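Long-range contacts in ORC1-type DNA replication protein 2 (Aeropyrum pernix, PDB 1W5S), which binds ATP and DNA and takes part in regulating DNA replication, through an AAA+ ATPase domain joined to a winged-helix domain: residues H309-L314 with N401-K406; L367-P372 with L383-P388. All coordinates share one frame; numbering follows the deposited sequence.

How the contacts relate
Both contacts lie in the C-terminal winged-helix domain, their centres 18 Å apart. Contact 1 packs the first part of helix 308-322 against the end of helix 392-407, remote from the ATP-binding residues; contact 2 is the two-stranded hairpin of the wing, whose L367 packs on I58, close to the probable P-loop of the AAA+ domain without touching it. Along the chain the hairpin is nested inside the loop that contact 1 closes, and strand 383-386 leads on into helix 392-407. The two contacts touch through L314, whose CD1 packs on CB of L367 at 3.7 Å. L386 and L314 both touch L395 of helix 392-407, so one apolar core joins wing and helices.

Contact 1 of 2, residues H309-L314 with N401-K406; sequences HELIIL and NIIQAK
L311 meets three side chains of the facing helix, its CB and its two methyls each against a different one. CB rests against I403 CD1 at 3.7 Å. Beyond it the leucine forks: CD1 meets I402 CG2 at 3.8 Å, the two side chains crossing at about a right angle, while CD2 turns to K406. The lysine is folded at chi2, chi3 and chi4, which carries its CE-NZ end back against L311 CD2, with K406 NZ 3.5 Å from that methyl and the two side chains again crossing at about a right angle. K406 NZ is hydrogen-bonded to the backbone carbonyl of L306. I403 CD1 touches two consecutive residues, L311 and I312: it lies 3.9 Å from I312 CG1, with these side chains crossed as well, and also approaches the I312 backbone nitrogen. Y345 of helix 330-345 touches both I312 and I403, and L303 and L306 pack on L311. The short helical segments run nearly antiparallel, at 147°, with axes 10.1 Å apart, a spacing bridged by leucine and isoleucine side chains. This is apolar helix-helix packing of the winged-helix domain, in which the C-terminal helix 392-407 returns after the wing to lie against helix 308-322.

Contact 2 of 2, residues L367-P372 with L383-P388; sequences LVDAKP and LFRLAP
The wing of the winged-helix domain is an antiparallel beta hairpin, and here strand 368-371 pairs with strand 383-386. At the end nearer the turn, K371 and L383 form a hydrogen-bonded pair: L383 N donates to K371 O at 2.9 Å, and K371 N returns a short but bent, weak bond to L383 O. Their side chains lie side by side, pointing the same way, and W327 packs on L383 and makes a cation-pi contact with K371. Further along, D369 N gives a weak bond to R385 O. Past the last bridge A387 N still donates to L367 O, at 3.1 Å, from well above the carbonyl plane.

D369 and R385 share a face of the hairpin. R385 NH2 points almost straight (166°) at D369 OD2, a weak bond of 3.3 Å within a salt bridge. The carboxylate meets the guanidinium at its edge, yet the two planes stand 77° apart, so the groups do not form a flat, two-pronged pair. R385 starts with CG between the backbone N and the carbonyl carbon (chi1 47°), then bends at chi2 to bring its end back to D369; its NH1 makes a long, weak ion pair with E326. P388 CG lies over one guanidinium face, offset toward its rim. An alanine in place of R385 would probably leave the D369 carboxylate without its charged mate and open a gap beside P388 CG.

On the opposite face F384 turns inward: its CD2 lies 4.1 Å from V368 CG1, and A370 CB approaches CE2. L359 of helix 352-364 touches the ring, and I317 of helix 308-322 touches V368. A two-stranded antiparallel hairpin between helices 352-364 and 392-407 is the wing of the winged-helix fold.

Contact 1 of 2, residues H309-L314 with N401-K406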
ATOM      1  N   HIS A 309      21.862  13.959  -8.359  1.00 38.12           N
ATOM      2  CA  HIS A 309      22.167  13.589  -9.745  1.00 38.18           C
ATOM      3  C   HIS A 309      21.087  12.689 -10.346  1.00 38.21           C
ATOM      4  O   HIS A 309      20.685  12.902 -11.496  1.00 37.94           O
ATOM      5  CB  HIS A 309      23.559  12.942  -9.835  1.00 38.14           C
ATOM      6  CG  HIS A 309      24.656  13.858  -9.388  1.00 38.28           C
ATOM      7  ND1 HIS A 309      25.300  14.724 -10.247  1.00 38.05           N
ATOM      8  CD2 HIS A 309      25.176  14.092  -8.158  1.00 37.92           C
ATOM      9  CE1 HIS A 309      26.189  15.432  -9.571  1.00 38.34           C
ATOM     10  NE2 HIS A 309      26.129  15.072  -8.300  1.00 38.19           N
ATOM     11  N   GLU A 310      20.626  11.709  -9.557  1.00 38.12           N
ATOM     12  CA  GLU A 310      19.470  10.866  -9.917  1.00 38.10           C
ATOM     13  C   GLU A 310      18.157  11.681  -9.938  1.00 37.71           C
ATOM     14  O   GLU A 310      17.358  11.534 -10.871  1.00 37.03           O
ATOM     15  CB  GLU A 310      19.347   9.654  -8.963  1.00 38.13           C
ATOM     16  CG  GLU A 310      20.252   8.471  -9.337  1.00 38.54           C
ATOM     17  CD  GLU A 310      20.775   7.645  -8.134  1.00 39.06           C
ATOM     18  OE1 GLU A 310      20.525   8.008  -6.953  1.00 39.79           O
ATOM     19  OE2 GLU A 310      21.451   6.617  -8.388  1.00 40.28           O
ATOM     20  N   LEU A 311      17.946  12.525  -8.916  1.00 37.33           N
ATOM     21  CA  LEU A 311      16.798  13.443  -8.874  1.00 37.38           C
ATOM     22  C   LEU A 311      16.832  14.391 -10.071  1.00 37.37           C
ATOM     23  O   LEU A 311      15.862  14.493 -10.815  1.00 37.01           O
ATOM     24  CB  LEU A 311      16.770  14.287  -7.585  1.00 37.19           C
ATOM     25  CG  LEU A 311      15.984  13.885  -6.314  1.00 36.73           C
ATOM     26  CD1 LEU A 311      14.596  13.281  -6.576  1.00 35.35           C
ATOM     27  CD2 LEU A 311      16.811  12.947  -5.455  1.00 37.03           C
ATOM     28  N   ILE A 312      17.954  15.085 -10.243  1.00 37.70           N
ATOM     29  CA  ILE A 312      18.143  16.014 -11.366  1.00 37.89           C
ATOM     30  C   ILE A 312      17.911  15.305 -12.706  1.00 38.03           C
ATOM     31  O   ILE A 312      17.214  15.840 -13.584  1.00 37.64           O
ATOM     32  CB  ILE A 312      19.559  16.703 -11.323  1.00 38.00           C
ATOM     33  CG1 ILE A 312      19.582  17.805 -10.248  1.00 38.16           C
ATOM     34  CG2 ILE A 312      19.932  17.319 -12.677  1.00 38.14           C
ATOM     35  CD1 ILE A 312      20.963  18.153  -9.719  1.00 38.00           C
ATOM     36  N   ILE A 313      18.481  14.103 -12.853  1.00 38.20           N
ATOM     37  CA  ILE A 313      18.333  13.320 -14.093  1.00 38.17           C
ATOM     38  C   ILE A 313      16.884  12.882 -14.333  1.00 37.98           C
ATOM     39  O   ILE A 313      16.336  13.118 -15.416  1.00 38.12           O
ATOM     40  CB  ILE A 313      19.314  12.118 -14.140  1.00 38.24           C
ATOM     41  CG1 ILE A 313      20.711  12.642 -14.485  1.00 38.52           C
ATOM     42  CG2 ILE A 313      18.866  11.063 -15.176  1.00 38.54           C
ATOM     43  CD1 ILE A 313      21.877  11.697 -14.192  1.00 38.70           C
ATOM     44  N   LEU A 314      16.274  12.258 -13.324  1.00 37.89           N
ATOM     45  CA  LEU A 314      14.861  11.848 -13.386  1.00 37.43           C
ATOM     46  C   LEU A 314      13.896  13.021 -13.684  1.00 36.96           C
ATOM     47  O   LEU A 314      12.865  12.832 -14.345  1.00 36.38           O
ATOM     48  CB  LEU A 314      14.451  11.145 -12.083  1.00 37.48           C
ATOM     49  CG  LEU A 314      13.092  10.415 -12.115  1.00 38.04           C
ATOM     50  CD1 LEU A 314      13.235   8.899 -12.348  1.00 38.17           C
ATOM     51  CD2 LEU A 314      12.310  10.703 -10.840  1.00 37.71           C
ATOM     52  N   ASN A 401      11.025  19.736  -4.233  1.00 39.00           N
ATOM     53  CA  ASN A 401      11.160  19.934  -2.778  1.00 39.19           C
ATOM     54  C   ASN A 401      12.353  19.130  -2.255  1.00 39.21           C
ATOM     55  O   ASN A 401      13.176  19.631  -1.471  1.00 38.95           O
ATOM     56  CB  ASN A 401       9.907  19.481  -2.003  1.00 39.22           C
ATOM     57  CG  ASN A 401       8.614  19.856  -2.688  1.00 39.17           C
ATOM     58  OD1 ASN A 401       8.528  20.877  -3.367  1.00 38.59           O
ATOM     59  ND2 ASN A 401       7.588  19.025  -2.505  1.00 39.15           N
ATOM     60  N   ILE A 402      12.407  17.868  -2.680  1.00 39.33           N
ATOM     61  CA  ILE A 402      13.473  16.946  -2.288  1.00 39.45           C
ATOM     62  C   ILE A 402      14.801  17.438  -2.876  1.00 39.51           C
ATOM     63  O   ILE A 402      15.836  17.355  -2.214  1.00 39.95           O
ATOM     64  CB  ILE A 402      13.116  15.433  -2.635  1.00 39.52           C
ATOM     65  CG1 ILE A 402      14.320  14.488  -2.463  1.00 40.07           C
ATOM     66  CG2 ILE A 402      12.535  15.291  -4.028  1.00 39.26           C
ATOM     67  CD1 ILE A 402      14.744  14.274  -1.010  1.00 41.01           C
ATOM     68  N   ILE A 403      14.752  18.011  -4.081  1.00 39.40           N
ATOM     69  CA  ILE A 403      15.946  18.581  -4.737  1.00 39.40           C
ATOM     70  C   ILE A 403      16.479  19.818  -4.004  1.00 39.14           C
ATOM     71  O   ILE A 403      17.672  20.123  -4.080  1.00 38.73           O
ATOM     72  CB  ILE A 403      15.670  18.919  -6.260  1.00 39.57           C
ATOM     73  CG1 ILE A 403      16.699  18.242  -7.182  1.00 39.71           C
ATOM     74  CG2 ILE A 403      15.575  20.435  -6.525  1.00 39.42           C
ATOM     75  CD1 ILE A 403      16.130  17.824  -8.528  1.00 39.63           C
ATOM     76  N   GLN A 404      15.584  20.519  -3.308  1.00 39.23           N
ATOM     77  CA  GLN A 404      15.926  21.737  -2.564  1.00 39.11           C
ATOM     78  C   GLN A 404      16.343  21.418  -1.117  1.00 38.91           C
ATOM     79  O   GLN A 404      17.101  22.178  -0.507  1.00 38.63           O
ATOM     80  CB  GLN A 404      14.751  22.729  -2.593  1.00 39.14           C
ATOM     81  CG  GLN A 404      15.157  24.186  -2.806  1.00 39.53           C
ATOM     82  CD  GLN A 404      16.027  24.732  -1.686  1.00 40.55           C
ATOM     83  OE1 GLN A 404      15.537  25.418  -0.777  1.00 41.90           O
ATOM     84  NE2 GLN A 404      17.324  24.425  -1.736  1.00 39.90           N
ATOM     85  N   ALA A 405      15.864  20.297  -0.573  1.00 38.85           N
ATOM     86  CA  ALA A 405      16.375  19.797   0.714  1.00 38.88           C
ATOM     87  C   ALA A 405      17.856  19.383   0.621  1.00 38.79           C
ATOM     88  O   ALA A 405      18.573  19.389   1.627  1.00 38.90           O
ATOM     89  CB  ALA A 405      15.519  18.633   1.225  1.00 38.87           C
ATOM     90  N   LYS A 406      18.308  19.032  -0.587  1.00 38.78           N
ATOM     91  CA  LYS A 406      19.706  18.650  -0.829  1.00 38.75           C
ATOM     92  C   LYS A 406      20.603  19.824  -1.238  1.00 38.72           C
ATOM     93  O   LYS A 406      21.779  19.857  -0.868  1.00 38.98           O
ATOM     94  CB  LYS A 406      19.797  17.525  -1.870  1.00 38.71           C
ATOM     95  CG  LYS A 406      19.785  16.124  -1.255  1.00 38.77           C
ATOM     96  CD  LYS A 406      18.390  15.528  -1.213  1.00 38.80           C
ATOM     97  CE  LYS A 406      18.040  14.860  -2.530  1.00 38.44           C
ATOM     98  NZ  LYS A 406      18.909  13.679  -2.752  1.00 38.08           N
TER

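Contact 2 of 2, residues L367-P372 with L383-P388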
ATOM      1  N   LEU A 367      10.951   3.659 -11.628  1.00 38.04           N
ATOM      2  CA  LEU A 367      10.812   5.102 -11.839  1.00 38.23           C
ATOM      3  C   LEU A 367      11.122   5.502 -13.299  1.00 38.19           C
ATOM      4  O   LEU A 367      10.609   6.511 -13.792  1.00 38.26           O
ATOM      5  CB  LEU A 367      11.725   5.883 -10.881  1.00 38.16           C
ATOM      6  CG  LEU A 367      11.137   6.248  -9.515  1.00 38.30           C
ATOM      7  CD1 LEU A 367      11.052   5.052  -8.594  1.00 38.68           C
ATOM      8  CD2 LEU A 367      11.961   7.344  -8.863  1.00 38.30           C
ATOM      9  N   VAL A 368      11.961   4.714 -13.972  1.00 38.40           N
ATOM     10  CA  VAL A 368      12.243   4.892 -15.405  1.00 38.77           C
ATOM     11  C   VAL A 368      12.227   3.518 -16.082  1.00 39.04           C
ATOM     12  O   VAL A 368      12.630   2.520 -15.480  1.00 39.06           O
ATOM     13  CB  VAL A 368      13.616   5.631 -15.659  1.00 38.81           C
ATOM     14  CG1 VAL A 368      14.758   4.655 -16.030  1.00 38.38           C
ATOM     15  CG2 VAL A 368      13.471   6.714 -16.745  1.00 38.80           C
ATOM     16  N   ASP A 369      11.740   3.461 -17.317  1.00 39.31           N
ATOM     17  CA  ASP A 369      11.803   2.227 -18.098  1.00 39.53           C
ATOM     18  C   ASP A 369      12.857   2.362 -19.213  1.00 39.80           C
ATOM     19  O   ASP A 369      13.088   3.452 -19.754  1.00 39.47           O
ATOM     20  CB  ASP A 369      10.413   1.862 -18.654  1.00 39.61           C
ATOM     21  CG  ASP A 369       9.403   1.502 -17.545  1.00 39.16           C
ATOM     22  OD1 ASP A 369       9.693   0.592 -16.728  1.00 38.37           O
ATOM     23  OD2 ASP A 369       8.320   2.120 -17.504  1.00 36.71           O
ATOM     24  N   ALA A 370      13.521   1.253 -19.508  1.00 40.23           N
ATOM     25  CA  ALA A 370      14.519   1.193 -20.569  1.00 40.69           C
ATOM     26  C   ALA A 370      13.922   0.575 -21.855  1.00 41.08           C
ATOM     27  O   ALA A 370      12.914  -0.152 -21.814  1.00 41.17           O
ATOM     28  CB  ALA A 370      15.731   0.373 -20.095  1.00 40.90           C
ATOM     29  N   LYS A 371      14.543   0.884 -22.992  1.00 41.24           N
ATOM     30  CA  LYS A 371      14.284   0.173 -24.241  1.00 41.47           C
ATOM     31  C   LYS A 371      15.642  -0.027 -24.979  1.00 42.07           C
ATOM     32  O   LYS A 371      16.134   0.902 -25.662  1.00 42.15           O
ATOM     33  CB  LYS A 371      13.273   0.958 -25.080  1.00 41.64           C
ATOM     34  CG  LYS A 371      12.472   0.146 -26.094  1.00 41.33           C
ATOM     35  CD  LYS A 371      11.976   1.051 -27.232  1.00 41.31           C
ATOM     36  CE  LYS A 371      10.624   0.618 -27.801  1.00 41.63           C
ATOM     37  NZ  LYS A 371      10.281   1.379 -29.046  1.00 40.84           N
ATOM     38  N   PRO A 372      16.278  -1.216 -24.795  1.00 42.00           N
ATOM     39  CA  PRO A 372      17.563  -1.670 -25.399  1.00 41.89           C
ATOM     40  C   PRO A 372      17.971  -1.216 -26.833  1.00 41.94           C
ATOM     41  O   PRO A 372      18.794  -0.310 -26.935  1.00 42.57           O
ATOM     42  CB  PRO A 372      17.459  -3.199 -25.294  1.00 42.05           C
ATOM     43  CG  PRO A 372      16.739  -3.395 -23.972  1.00 42.05           C
ATOM     44  CD  PRO A 372      15.754  -2.234 -23.853  1.00 41.78           C
ATOM     45  N   LEU A 383      17.069   3.463 -24.728  1.00 34.15           N
ATOM     46  CA  LEU A 383      16.014   4.514 -24.729  1.00 34.60           C
ATOM     47  C   LEU A 383      15.220   4.589 -23.417  1.00 34.80           C
ATOM     48  O   LEU A 383      14.904   3.553 -22.816  1.00 35.33           O
ATOM     49  CB  LEU A 383      15.022   4.287 -25.882  1.00 35.02           C
ATOM     50  CG  LEU A 383      15.531   4.497 -27.311  1.00 34.44           C
ATOM     51  CD1 LEU A 383      14.491   3.992 -28.301  1.00 33.75           C
ATOM     52  CD2 LEU A 383      15.889   5.978 -27.564  1.00 34.16           C
ATOM     53  N   PHE A 384      14.886   5.811 -23.002  1.00 34.64           N
ATOM     54  CA  PHE A 384      14.297   6.061 -21.684  1.00 34.98           C
ATOM     55  C   PHE A 384      13.070   6.997 -21.741  1.00 35.39           C
ATOM     56  O   PHE A 384      13.060   8.014 -22.444  1.00 35.56           O
ATOM     57  CB  PHE A 384      15.337   6.669 -20.730  1.00 34.81           C
ATOM     58  CG  PHE A 384      16.610   5.855 -20.585  1.00 34.96           C
ATOM     59  CD1 PHE A 384      17.762   6.198 -21.297  1.00 34.34           C
ATOM     60  CD2 PHE A 384      16.669   4.771 -19.705  1.00 35.04           C
ATOM     61  CE1 PHE A 384      18.937   5.471 -21.156  1.00 34.37           C
ATOM     62  CE2 PHE A 384      17.851   4.025 -19.562  1.00 35.00           C
ATOM     63  CZ  PHE A 384      18.985   4.382 -20.282  1.00 34.87           C
ATOM     64  N   ARG A 385      12.032   6.629 -21.004  1.00 35.51           N
ATOM     65  CA  ARG A 385      10.880   7.504 -20.781  1.00 35.66           C
ATOM     66  C   ARG A 385      10.527   7.397 -19.300  1.00 35.58           C
ATOM     67  O   ARG A 385      10.947   6.450 -18.625  1.00 35.33           O
ATOM     68  CB  ARG A 385       9.675   7.108 -21.663  1.00 35.77           C
ATOM     69  CG  ARG A 385       9.372   5.606 -21.657  1.00 35.63           C
ATOM     70  CD  ARG A 385       7.905   5.281 -21.492  1.00 35.26           C
ATOM     71  NE  ARG A 385       7.734   3.996 -20.810  1.00 35.04           N
ATOM     72  CZ  ARG A 385       6.996   2.973 -21.241  1.00 33.65           C
ATOM     73  NH1 ARG A 385       6.299   3.039 -22.380  1.00 32.10           N
ATOM     74  NH2 ARG A 385       6.951   1.868 -20.505  1.00 33.58           N
ATOM     75  N   LEU A 386       9.771   8.371 -18.805  1.00 35.68           N
ATOM     76  CA  LEU A 386       9.313   8.372 -17.411  1.00 35.65           C
ATOM     77  C   LEU A 386       8.391   7.174 -17.211  1.00 35.42           C
ATOM     78  O   LEU A 386       7.600   6.851 -18.087  1.00 35.05           O
ATOM     79  CB  LEU A 386       8.577   9.689 -17.081  1.00 35.69           C
ATOM     80  CG  LEU A 386       8.290   9.999 -15.601  1.00 35.79           C
ATOM     81  CD1 LEU A 386       9.584  10.140 -14.815  1.00 35.13           C
ATOM     82  CD2 LEU A 386       7.407  11.247 -15.442  1.00 35.81           C
ATOM     83  N   ALA A 387       8.511   6.492 -16.079  1.00 35.64           N
ATOM     84  CA  ALA A 387       7.620   5.362 -15.805  1.00 35.80           C
ATOM     85  C   ALA A 387       6.162   5.827 -15.918  1.00 35.58           C
ATOM     86  O   ALA A 387       5.767   6.752 -15.201  1.00 35.00           O
ATOM     87  CB  ALA A 387       7.884   4.765 -14.436  1.00 35.85           C
ATOM     88  N   PRO A 388       5.384   5.218 -16.846  1.00 35.55           N
ATOM     89  CA  PRO A 388       3.982   5.494 -17.147  1.00 36.06           C
ATOM     90  C   PRO A 388       3.075   5.945 -15.985  1.00 36.17           C
ATOM     91  O   PRO A 388       2.176   6.767 -16.171  1.00 35.60           O
ATOM     92  CB  PRO A 388       3.488   4.140 -17.660  1.00 36.18           C
ATOM     93  CG  PRO A 388       4.695   3.343 -17.989  1.00 35.81           C
ATOM     94  CD  PRO A 388       5.876   4.169 -17.748  1.00 35.58           C
TER